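Long-range contacts in membrane lipoprotein family protein (Aeropyrum pernix, PDB 4PEV), which binds adenosine and probably serves as the membrane-anchored solute-binding component of an ABC transporter: residues Val118-Gln123 / Ile195-Arg200; Gln136-Ile141 / Tyr149-Ser154; Asp142-Glu147 / Ser154-Glu159. All blocks are in the same frame, centred on the assembly; numbering follows the deposited sequence.

Contact 1: residues Val118-Gln123 / Ile195-Arg200; sequences VGFLWQ and IPPLWR. With ADN (adenosine), chain F.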
loop_
_atom_site.group_PDB
_atom_site.type_symbol
_atom_site.label_atom_id
_atom_site.label_comp_id
_atom_site.label_asym_id
_atom_site.label_seq_id
_atom_site.Cartn_x
_atom_site.Cartn_y
_atom_site.Cartn_z
ATOM N N VAL C 118 -3.881 -7.695 11.350
ATOM C CA VAL C 118 -3.417 -7.141 10.074
ATOM C C VAL C 118 -4.586 -6.673 9.209
ATOM O O VAL C 118 -5.125 -7.437 8.401
ATOM C CB VAL C 118 -2.550 -8.168 9.290
ATOM C CG1 VAL C 118 -2.114 -7.623 7.935
ATOM C CG2 VAL C 118 -1.324 -8.554 10.094
ATOM N N GLY C 119 -4.947 -5.408 9.370
ATOM C CA GLY C 119 -5.910 -4.782 8.491
ATOM C C GLY C 119 -6.940 -3.970 9.241
ATOM O O GLY C 119 -7.312 -4.290 10.372
ATOM N N PHE C 120 -7.396 -2.913 8.586
ATOM C CA PHE C 120 -8.416 -2.039 9.118
ATOM C C PHE C 120 -9.669 -2.753 9.618
ATOM O O PHE C 120 -10.234 -2.330 10.621
ATOM C CB PHE C 120 -8.818 -1.009 8.050
ATOM C CG PHE C 120 -10.019 -0.207 8.422
ATOM C CD1 PHE C 120 -9.908 0.841 9.339
ATOM C CD2 PHE C 120 -11.268 -0.531 7.908
ATOM C CE1 PHE C 120 -11.024 1.564 9.714
ATOM C CE2 PHE C 120 -12.386 0.185 8.279
ATOM C CZ PHE C 120 -12.263 1.236 9.181
ATOM N N LEU C 121 -10.127 -3.806 8.934
ATOM C CA LEU C 121 -11.406 -4.431 9.293
ATOM C C LEU C 121 -11.452 -5.025 10.704
ATOM O O LEU C 121 -12.539 -5.330 11.218
ATOM C CB LEU C 121 -11.806 -5.511 8.295
ATOM C CG LEU C 121 -11.961 -5.155 6.810
ATOM C CD1 LEU C 121 -12.476 -6.376 6.054
ATOM C CD2 LEU C 121 -12.898 -3.969 6.607
ATOM N N TRP C 122 -10.282 -5.187 11.319
ATOM C CA TRP C 122 -10.161 -5.622 12.714
ATOM C C TRP C 122 -10.487 -4.542 13.755
ATOM O O TRP C 122 -10.591 -4.834 14.938
ATOM C CB TRP C 122 -8.730 -6.111 12.970
ATOM C CG TRP C 122 -8.454 -7.465 12.429
ATOM C CD1 TRP C 122 -7.562 -7.794 11.459
ATOM C CD2 TRP C 122 -9.083 -8.686 12.833
ATOM N NE1 TRP C 122 -7.600 -9.145 11.227
ATOM C CE2 TRP C 122 -8.520 -9.718 12.062
ATOM C CE3 TRP C 122 -10.065 -9.006 13.784
ATOM C CZ2 TRP C 122 -8.902 -11.043 12.201
ATOM C CZ3 TRP C 122 -10.439 -10.329 13.935
ATOM C CH2 TRP C 122 -9.865 -11.332 13.144
ATOM N N GLN C 123 -10.634 -3.301 13.316
ATOM C CA GLN C 123 -10.805 -2.180 14.226
ATOM C C GLN C 123 -12.114 -2.245 14.990
ATOM O O GLN C 123 -12.143 -2.003 16.178
ATOM C CB GLN C 123 -10.759 -0.878 13.457
ATOM C CG GLN C 123 -10.482 0.313 14.326
ATOM C CD GLN C 123 -10.797 1.593 13.607
ATOM O OE1 GLN C 123 -10.004 2.093 12.804
ATOM N NE2 GLN C 123 -11.970 2.126 13.875
ATOM N N ILE C 195 -12.528 2.070 2.293
ATOM C CA ILE C 195 -12.225 2.177 3.710
ATOM C C ILE C 195 -11.152 3.237 3.940
ATOM O O ILE C 195 -10.476 3.620 2.984
ATOM C CB ILE C 195 -11.757 0.823 4.246
ATOM C CG1 ILE C 195 -10.586 0.265 3.419
ATOM C CG2 ILE C 195 -12.908 -0.169 4.213
ATOM C CD1 ILE C 195 -9.789 -0.785 4.165
ATOM N N PRO C 196 -10.989 3.707 5.203
ATOM C CA PRO C 196 -10.117 4.843 5.535
ATOM C C PRO C 196 -8.711 4.850 4.975
ATOM O O PRO C 196 -8.293 5.889 4.482
ATOM C CB PRO C 196 -10.100 4.837 7.066
ATOM C CG PRO C 196 -11.474 4.389 7.407
ATOM C CD PRO C 196 -11.791 3.319 6.386
ATOM N N PRO C 197 -7.981 3.723 5.031
ATOM C CA PRO C 197 -6.617 3.788 4.481
ATOM C C PRO C 197 -6.633 4.118 3.002
ATOM O O PRO C 197 -5.824 4.928 2.539
ATOM C CB PRO C 197 -6.066 2.391 4.702
ATOM C CG PRO C 197 -6.963 1.765 5.731
ATOM C CD PRO C 197 -8.311 2.378 5.527
ATOM N N LEU C 198 -7.569 3.525 2.274
ATOM C CA LEU C 198 -7.707 3.823 0.851
ATOM C C LEU C 198 -8.219 5.228 0.577
ATOM O O LEU C 198 -7.936 5.784 -0.495
ATOM C CB LEU C 198 -8.570 2.778 0.141
ATOM C CG LEU C 198 -7.712 1.604 -0.356
ATOM C CD1 LEU C 198 -6.985 0.879 0.767
ATOM C CD2 LEU C 198 -8.564 0.622 -1.126
ATOM N N TRP C 199 -8.952 5.816 1.525
ATOM C CA TRP C 199 -9.293 7.228 1.415
ATOM C C TRP C 199 -7.989 8.019 1.341
ATOM O O TRP C 199 -7.825 8.889 0.489
ATOM C CB TRP C 199 -10.101 7.723 2.600
ATOM C CG TRP C 199 -11.401 7.040 2.836
ATOM C CD1 TRP C 199 -12.052 6.192 1.998
ATOM C CD2 TRP C 199 -12.239 7.189 3.990
ATOM N NE1 TRP C 199 -13.242 5.773 2.565
ATOM C CE2 TRP C 199 -13.382 6.375 3.788
ATOM C CE3 TRP C 199 -12.132 7.926 5.185
ATOM C CZ2 TRP C 199 -14.411 6.268 4.742
ATOM C CZ3 TRP C 199 -13.151 7.821 6.136
ATOM C CH2 TRP C 199 -14.276 6.993 5.906
ATOM N N ARG C 200 -7.049 7.693 2.220
ATOM C CA ARG C 200 -5.774 8.393 2.254
ATOM C C ARG C 200 -4.957 8.200 0.977
ATOM O O ARG C 200 -4.324 9.148 0.501
ATOM C CB ARG C 200 -4.964 7.968 3.476
ATOM C CG ARG C 200 -5.650 8.340 4.775
ATOM C CD ARG C 200 -4.721 8.326 5.981
ATOM N NE ARG C 200 -4.610 7.006 6.586
ATOM C CZ ARG C 200 -5.590 6.406 7.243
ATOM N NH1 ARG C 200 -6.772 7.001 7.374
ATOM N NH2 ARG C 200 -5.389 5.201 7.769
HETATM O "O5'" ADN F . -2.872 -3.015 -1.473
HETATM C "C5'" ADN F . -3.195 -1.636 -1.210
HETATM C "C4'" ADN F . -3.681 -1.331 0.210
HETATM O "O4'" ADN F . -4.934 -1.959 0.495
HETATM C "C3'" ADN F . -2.779 -1.764 1.362
HETATM O "O3'" ADN F . -1.695 -0.854 1.576
HETATM C "C2'" ADN F . -3.760 -1.833 2.528
HETATM O "O2'" ADN F . -4.006 -0.558 3.136
HETATM C "C1'" ADN F . -5.022 -2.326 1.869
HETATM N N9 ADN F . -5.127 -3.795 1.949
HETATM C C8 ADN F . -4.512 -4.709 1.162
HETATM N N7 ADN F . -4.856 -5.976 1.515
HETATM C C5 ADN F . -5.719 -5.863 2.547
HETATM C C6 ADN F . -6.480 -6.782 3.420
HETATM N N6 ADN F . -6.375 -8.113 3.246
HETATM N N1 ADN F . -7.263 -6.252 4.392
HETATM C C2 ADN F . -7.371 -4.920 4.589
HETATM N N3 ADN F . -6.710 -4.029 3.839
HETATM C C4 ADN F . -5.887 -4.427 2.831
#
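At the adenosine cleft between the two lobes, F120 of the loop that follows strand 114-118 meets the start of helix 196-214, through its N-cap residue I195 and through P196 and P197 of the first turn. No hydrogen bond joins the two segments, and apolar carbons make the contact. P196 carries the closest approach: its CD lies over one face of the F120 ring, 3.8 Å from the centroid and 21° off the normal, a CH-pi contact shifted toward the CZ side of the ring. CG of the same proline rests 3.7 Å from F120 CE1, and the two side chains cross at about a right angle. With CG of F120 anti to the backbone N (chi1 170°), the phenyl group extends from the 3-10 segment 120-122 toward the helix. There it slides past I195, whose CB comes within 3.9 Å of F120 CD2. P197 adds CG at 4.1 Å from F120 CB.

This is the two-lobed fold of type 1 periplasmic binding proteins, in which the ligand sits in the cleft between two alpha/beta lobes; here a loop of one lobe meets the N-terminal turn of a helix of the other. L121 touches I195 more loosely, while its backbone N is hydrogen-bonded to D60, an adenosine-binding residue. G119 lies against the adenine; a CB there would be crowded by adenine C2. On the helix, L198 CD1 approaches adenosine O4' at 3.5 Å, and P197 CB lies 3.9 Å from O2'.

Contact 2: residues Gln136-Ile141 / Tyr149-Ser154; sequences QKYALI and YDNVAS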
loop_
_atom_site.group_PDB
_atom_site.type_symbol
_atom_site.label_atom_id
_atom_site.label_comp_id
_atom_site.label_asym_id
_atom_site.label_seq_id
_atom_site.Cartn_x
_atom_site.Cartn_y
_atom_site.Cartn_z
ATOM N N GLN C 136 -4.325 -9.011 27.836
ATOM C CA GLN C 136 -3.928 -9.477 26.512
ATOM C C GLN C 136 -3.436 -8.283 25.725
ATOM O O GLN C 136 -4.189 -7.320 25.575
ATOM C CB GLN C 136 -5.127 -10.099 25.773
ATOM C CG GLN C 136 -4.851 -10.579 24.361
ATOM C CD GLN C 136 -3.726 -11.586 24.330
ATOM O OE1 GLN C 136 -3.813 -12.619 24.975
ATOM N NE2 GLN C 136 -2.655 -11.281 23.601
ATOM N N LYS C 137 -2.202 -8.362 25.206
ATOM C CA LYS C 137 -1.641 -7.315 24.345
ATOM C C LYS C 137 -1.982 -7.544 22.881
ATOM O O LYS C 137 -1.929 -8.673 22.402
ATOM C CB LYS C 137 -0.130 -7.251 24.457
ATOM C CG LYS C 137 0.390 -7.402 25.862
ATOM C CD LYS C 137 1.772 -6.782 25.996
ATOM C CE LYS C 137 2.533 -7.380 27.171
ATOM N NZ LYS C 137 2.877 -8.811 26.923
ATOM N N TYR C 138 -2.293 -6.445 22.184
ATOM C CA TYR C 138 -2.692 -6.450 20.777
ATOM C C TYR C 138 -1.881 -5.439 19.990
ATOM O O TYR C 138 -1.618 -4.354 20.485
ATOM C CB TYR C 138 -4.145 -6.042 20.643
ATOM C CG TYR C 138 -5.134 -6.919 21.373
ATOM C CD1 TYR C 138 -5.629 -8.072 20.791
ATOM C CD2 TYR C 138 -5.600 -6.576 22.634
ATOM C CE1 TYR C 138 -6.537 -8.864 21.450
ATOM C CE2 TYR C 138 -6.522 -7.354 23.295
ATOM C CZ TYR C 138 -6.980 -8.495 22.700
ATOM O OH TYR C 138 -7.889 -9.279 23.353
ATOM N N ALA C 139 -1.505 -5.781 18.758
ATOM C CA ALA C 139 -1.034 -4.775 17.800
ATOM C C ALA C 139 -1.991 -4.720 16.613
ATOM O O ALA C 139 -2.257 -5.726 15.978
ATOM C CB ALA C 139 0.383 -5.062 17.343
ATOM N N LEU C 140 -2.546 -3.541 16.361
ATOM C CA LEU C 140 -3.422 -3.324 15.221
ATOM C C LEU C 140 -2.585 -2.690 14.136
ATOM O O LEU C 140 -1.938 -1.681 14.379
ATOM C CB LEU C 140 -4.574 -2.404 15.615
ATOM C CG LEU C 140 -5.676 -2.156 14.580
ATOM C CD1 LEU C 140 -6.155 -3.434 13.887
ATOM C CD2 LEU C 140 -6.854 -1.442 15.230
ATOM N N ILE C 141 -2.561 -3.294 12.952
ATOM C CA ILE C 141 -1.755 -2.769 11.843
ATOM C C ILE C 141 -2.657 -2.136 10.783
ATOM O O ILE C 141 -3.688 -2.715 10.414
ATOM C CB ILE C 141 -0.897 -3.855 11.167
ATOM C CG1 ILE C 141 -0.146 -4.714 12.199
ATOM C CG2 ILE C 141 0.072 -3.231 10.177
ATOM C CD1 ILE C 141 0.714 -3.948 13.184
ATOM N N TYR C 149 -6.594 2.342 24.645
ATOM C CA TYR C 149 -6.441 1.303 25.677
ATOM C C TYR C 149 -4.981 1.076 25.946
ATOM O O TYR C 149 -4.166 1.222 25.038
ATOM C CB TYR C 149 -7.010 -0.023 25.185
ATOM C CG TYR C 149 -8.403 0.065 24.656
ATOM C CD1 TYR C 149 -9.491 -0.164 25.489
ATOM C CD2 TYR C 149 -8.640 0.374 23.321
ATOM C CE1 TYR C 149 -10.789 -0.085 25.018
ATOM C CE2 TYR C 149 -9.936 0.458 22.830
ATOM C CZ TYR C 149 -11.014 0.224 23.683
ATOM O OH TYR C 149 -12.317 0.300 23.210
ATOM N N ASP C 150 -4.643 0.663 27.162
ATOM C CA ASP C 150 -3.236 0.347 27.474
ATOM C C ASP C 150 -2.763 -0.899 26.752
ATOM O O ASP C 150 -1.589 -1.026 26.446
ATOM C CB ASP C 150 -3.024 0.141 28.971
ATOM C CG ASP C 150 -3.633 1.237 29.787
ATOM O OD1 ASP C 150 -3.525 2.414 29.369
ATOM O OD2 ASP C 150 -4.240 0.920 30.831
ATOM N N ASN C 151 -3.678 -1.815 26.477
ATOM C CA ASN C 151 -3.312 -3.087 25.878
ATOM C C ASN C 151 -3.402 -3.096 24.341
ATOM O O ASN C 151 -3.421 -4.173 23.721
ATOM C CB ASN C 151 -4.153 -4.219 26.494
ATOM C CG ASN C 151 -5.630 -4.119 26.152
ATOM O OD1 ASN C 151 -6.165 -3.030 25.939
ATOM N ND2 ASN C 151 -6.300 -5.265 26.107
ATOM N N VAL C 152 -3.447 -1.914 23.723
ATOM C CA VAL C 152 -3.499 -1.839 22.267
ATOM C C VAL C 152 -2.522 -0.822 21.705
ATOM O O VAL C 152 -2.656 0.380 21.948
ATOM C CB VAL C 152 -4.911 -1.500 21.766
ATOM C CG1 VAL C 152 -4.916 -1.359 20.253
ATOM C CG2 VAL C 152 -5.888 -2.587 22.181
ATOM N N ALA C 153 -1.554 -1.324 20.940
ATOM C CA ALA C 153 -0.647 -0.498 20.144
ATOM C C ALA C 153 -1.142 -0.452 18.707
ATOM O O ALA C 153 -1.147 -1.473 18.031
ATOM C CB ALA C 153 0.756 -1.075 20.183
ATOM N N SER C 154 -1.559 0.731 18.249
ATOM C CA SER C 154 -2.004 0.950 16.873
ATOM C C SER C 154 -0.854 1.456 15.992
ATOM O O SER C 154 -0.079 2.325 16.409
ATOM C CB SER C 154 -3.129 1.982 16.850
ATOM O OG SER C 154 -4.300 1.525 17.521
#
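N151 ND2 is shared by two backbone carbonyls: it donates to Q136 O at 3.0 Å, with an N-H...O angle of 141°, and also to A130 O in the last turn of helix 123-132. Q136 O is met nearly end-on, although it lies tilted out of the amide plane. CG of N151 sits between its own backbone N and carbonyl carbon (chi1 67°), which brings the amide alongside Y138 with both side chains pointing the same way. ND2 then lies in the plane of the Y138 ring at its edge, 3.5 Å from CE2, with amide and ring turned 79° apart. The far end of the tyrosine is fixed by S107, which hydrogen-bonds its OH.

Beyond N151 the two chains pair as neighbouring parallel strands of the six-stranded sheet, 137-141 and 152-157, and the connection between them contains no helix. Their bonds alternate in the usual parallel ladder: Y138 N to N151 O at 3.0 Å, A153 N to Y138 O at 3.1 Å, and L140 N to A153 O at 3.0 Å. Y138, V152, L140 and S154 share one face of the sheet, where V152 CG2 packs 4.0 Å from Y138 CD2 and helix 123-132 covers Y138 and L140. A139 and A153 occupy the other face, and A139 packs there on A308 of helix 301-313.

Contact 3: residues Asp142-Glu147 / Ser154-Glu159; sequences DAATRE and SYLFRE. With ADN (adenosine), chain F.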
loop_
_atom_site.group_PDB
_atom_site.type_symbol
_atom_site.label_atom_id
_atom_site.label_comp_id
_atom_site.label_asym_id
_atom_site.label_seq_id
_atom_site.Cartn_x
_atom_site.Cartn_y
_atom_site.Cartn_z
ATOM N N ASP C 142 -2.251 -0.945 10.321
ATOM C CA ASP C 142 -2.952 -0.174 9.287
ATOM C C ASP C 142 -4.249 0.454 9.802
ATOM O O ASP C 142 -5.105 0.857 9.016
ATOM C CB ASP C 142 -3.226 -1.054 8.052
ATOM C CG ASP C 142 -3.290 -0.257 6.747
ATOM O OD1 ASP C 142 -2.397 0.591 6.526
ATOM O OD2 ASP C 142 -4.218 -0.497 5.928
ATOM N N ALA C 143 -4.390 0.540 11.121
ATOM C CA ALA C 143 -5.584 1.136 11.725
ATOM C C ALA C 143 -5.322 1.507 13.161
ATOM O O ALA C 143 -4.387 1.008 13.780
ATOM C CB ALA C 143 -6.783 0.199 11.643
ATOM N N ALA C 144 -6.156 2.409 13.660
ATOM C CA ALA C 144 -6.126 2.810 15.051
ATOM C C ALA C 144 -7.527 2.833 15.617
ATOM O O ALA C 144 -8.508 3.186 14.943
ATOM C CB ALA C 144 -5.476 4.165 15.212
ATOM N N THR C 145 -7.588 2.457 16.882
ATOM C CA THR C 145 -8.836 2.215 17.565
ATOM C C THR C 145 -9.458 3.581 17.939
ATOM O O THR C 145 -8.744 4.575 18.039
ATOM C CB THR C 145 -8.569 1.232 18.734
ATOM O OG1 THR C 145 -9.797 0.631 19.141
ATOM C CG2 THR C 145 -7.843 1.891 19.917
ATOM N N ARG C 146 -10.781 3.655 18.066
ATOM C CA ARG C 146 -11.445 4.942 18.333
ATOM C C ARG C 146 -11.082 5.491 19.713
ATOM O O ARG C 146 -10.793 6.666 19.851
ATOM C CB ARG C 146 -12.961 4.806 18.217
ATOM C CG ARG C 146 -13.709 6.137 18.152
ATOM C CD ARG C 146 -15.062 6.013 17.446
ATOM N NE ARG C 146 -14.940 5.345 16.142
ATOM C CZ ARG C 146 -15.935 5.186 15.272
ATOM N NH1 ARG C 146 -17.149 5.660 15.524
ATOM N NH2 ARG C 146 -15.705 4.560 14.126
ATOM N N GLU C 147 -11.082 4.617 20.717
ATOM C CA GLU C 147 -10.739 4.955 22.106
ATOM C C GLU C 147 -9.253 4.680 22.265
ATOM O O GLU C 147 -8.602 4.333 21.296
ATOM C CB GLU C 147 -11.555 4.097 23.098
ATOM C CG GLU C 147 -13.070 4.010 22.821
ATOM C CD GLU C 147 -13.463 3.031 21.693
ATOM O OE1 GLU C 147 -12.705 2.074 21.405
ATOM O OE2 GLU C 147 -14.541 3.215 21.077
ATOM N N SER C 154 -1.559 0.731 18.249
ATOM C CA SER C 154 -2.004 0.950 16.873
ATOM C C SER C 154 -0.854 1.456 15.992
ATOM O O SER C 154 -0.079 2.325 16.409
ATOM C CB SER C 154 -3.129 1.982 16.850
ATOM O OG SER C 154 -4.300 1.525 17.521
ATOM N N TYR C 155 -0.743 0.914 14.778
ATOM C CA TYR C 155 0.220 1.386 13.780
ATOM C C TYR C 155 -0.533 1.893 12.547
ATOM O O TYR C 155 -1.120 1.119 11.794
ATOM C CB TYR C 155 1.207 0.281 13.414
ATOM C CG TYR C 155 2.169 -0.089 14.538
ATOM C CD1 TYR C 155 1.772 -0.923 15.577
ATOM C CD2 TYR C 155 3.473 0.385 14.551
ATOM C CE1 TYR C 155 2.646 -1.272 16.601
ATOM C CE2 TYR C 155 4.355 0.051 15.566
ATOM C CZ TYR C 155 3.945 -0.783 16.595
ATOM O OH TYR C 155 4.825 -1.122 17.624
ATOM N N LEU C 156 -0.550 3.214 12.392
ATOM C CA LEU C 156 -1.223 3.883 11.289
ATOM C C LEU C 156 -0.182 4.419 10.355
ATOM O O LEU C 156 0.892 4.816 10.805
ATOM C CB LEU C 156 -1.994 5.096 11.785
ATOM C CG LEU C 156 -3.372 4.828 12.354
ATOM C CD1 LEU C 156 -3.825 6.068 13.107
ATOM C CD2 LEU C 156 -4.338 4.454 11.237
ATOM N N PHE C 157 -0.502 4.458 9.063
ATOM C CA PHE C 157 0.373 5.099 8.089
ATOM C C PHE C 157 -0.281 6.359 7.557
ATOM O O PHE C 157 -1.497 6.525 7.636
ATOM C CB PHE C 157 0.712 4.149 6.948
ATOM C CG PHE C 157 1.511 2.948 7.376
ATOM C CD1 PHE C 157 0.878 1.823 7.886
ATOM C CD2 PHE C 157 2.884 2.937 7.253
ATOM C CE1 PHE C 157 1.610 0.716 8.279
ATOM C CE2 PHE C 157 3.625 1.834 7.641
ATOM C CZ PHE C 157 2.988 0.721 8.153
ATOM N N ARG C 158 0.540 7.258 7.038
ATOM C CA ARG C 158 0.043 8.470 6.410
ATOM C C ARG C 158 0.171 8.278 4.896
ATOM O O ARG C 158 1.109 8.781 4.268
ATOM C CB ARG C 158 0.835 9.682 6.919
ATOM C CG ARG C 158 0.717 9.928 8.424
ATOM C CD ARG C 158 1.373 11.247 8.838
ATOM N NE ARG C 158 2.820 11.232 8.607
ATOM C CZ ARG C 158 3.718 10.685 9.429
ATOM N NH1 ARG C 158 3.339 10.118 10.577
ATOM N NH2 ARG C 158 5.010 10.707 9.104
ATOM N N GLU C 159 -0.782 7.534 4.331
ATOM C CA GLU C 159 -0.732 7.085 2.938
ATOM C C GLU C 159 -0.785 8.223 1.937
ATOM O O GLU C 159 -0.311 8.084 0.816
ATOM C CB GLU C 159 -1.888 6.134 2.627
ATOM C CG GLU C 159 -1.742 4.735 3.195
ATOM C CD GLU C 159 -2.203 4.595 4.635
ATOM O OE1 GLU C 159 -2.678 5.579 5.239
ATOM O OE2 GLU C 159 -2.096 3.472 5.167
HETATM O "O5'" ADN F . -2.872 -3.015 -1.473
HETATM C "C5'" ADN F . -3.195 -1.636 -1.210
HETATM C "C4'" ADN F . -3.681 -1.331 0.210
HETATM O "O4'" ADN F . -4.934 -1.959 0.495
HETATM C "C3'" ADN F . -2.779 -1.764 1.362
HETATM O "O3'" ADN F . -1.695 -0.854 1.576
HETATM C "C2'" ADN F . -3.760 -1.833 2.528
HETATM O "O2'" ADN F . -4.006 -0.558 3.136
HETATM C "C1'" ADN F . -5.022 -2.326 1.869
HETATM N N9 ADN F . -5.127 -3.795 1.949
HETATM C C8 ADN F . -4.512 -4.709 1.162
HETATM N N7 ADN F . -4.856 -5.976 1.515
HETATM C C5 ADN F . -5.719 -5.863 2.547
HETATM C C6 ADN F . -6.480 -6.782 3.420
HETATM N N6 ADN F . -6.375 -8.113 3.246
HETATM N N1 ADN F . -7.263 -6.252 4.392
HETATM C C2 ADN F . -7.371 -4.920 4.589
HETATM N N3 ADN F . -6.710 -4.029 3.839
HETATM C C4 ADN F . -5.887 -4.427 2.831
#
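After strand 137-141 the chain turns at D142, whose phi is positive (73°); residues 142-145 run back at 133° to the direction of 154-159, and D142 N donates to Y155 O at 2.8 Å, almost in line with the carbonyl. A143 N makes a second, weak bond to the same oxygen. Further along, S154 OG weakly accepts from T145 N. L156 fills the angle between loop and strand, its CD2 at 3.6 Å from A143 CA while its CD1 packs on A144 CB.

The D142 carboxylate uses its two oxygens differently. OD2 accepts the O2' hydroxyl of adenosine at 2.8 Å, whereas OD1 stands 3.2 Å from E159 OE2, the two carboxylate planes being 78° apart. These like charges are reconciled by K299, whose NZ forms salt bridges with D142 OD1 and E159 OE2 and also hydrogen-bonds the nucleoside; the shared cation probably helps keep both acids ionised. E159 OE1 is in turn paired with R200, so E159, linked to D142 through K299, connects the site to helix 196-214. F157 CD1 lies 3.8 Å from D142 OD1, the two side chains crossing at about a right angle. Were D142 an alanine, the ribose O2' would probably lose its acceptor and K299 one of its carboxylate partners. A ribose-binding acid just past the C-terminal end of a parallel strand fits the ligand cleft of a type 1 periplasmic binding fold, where such strand ends face the solute.

Contacts 2 and 3 are buried and use the same strand, 152-157, sharing S154; contact 2 pairs it in the sheet and contact 3 lays the loop that leaves strand 137-141 against its C-terminal part. Contact 1 is only partly buried and bridges the lobes. The chemistry shifts accordingly: a regular backbone ladder in contact 2, a sparse set of backbone bonds with charged groups in contact 3, and purely apolar contact in contact 1. L140 O to Y155 N, 2.9 Å, probably continues the ladder from contact 2 into contact 3. Contacts 1 and 3 both reach adenosine and are joined by the salt bridge from R200 NE to E159 OE1, 2.8 Å.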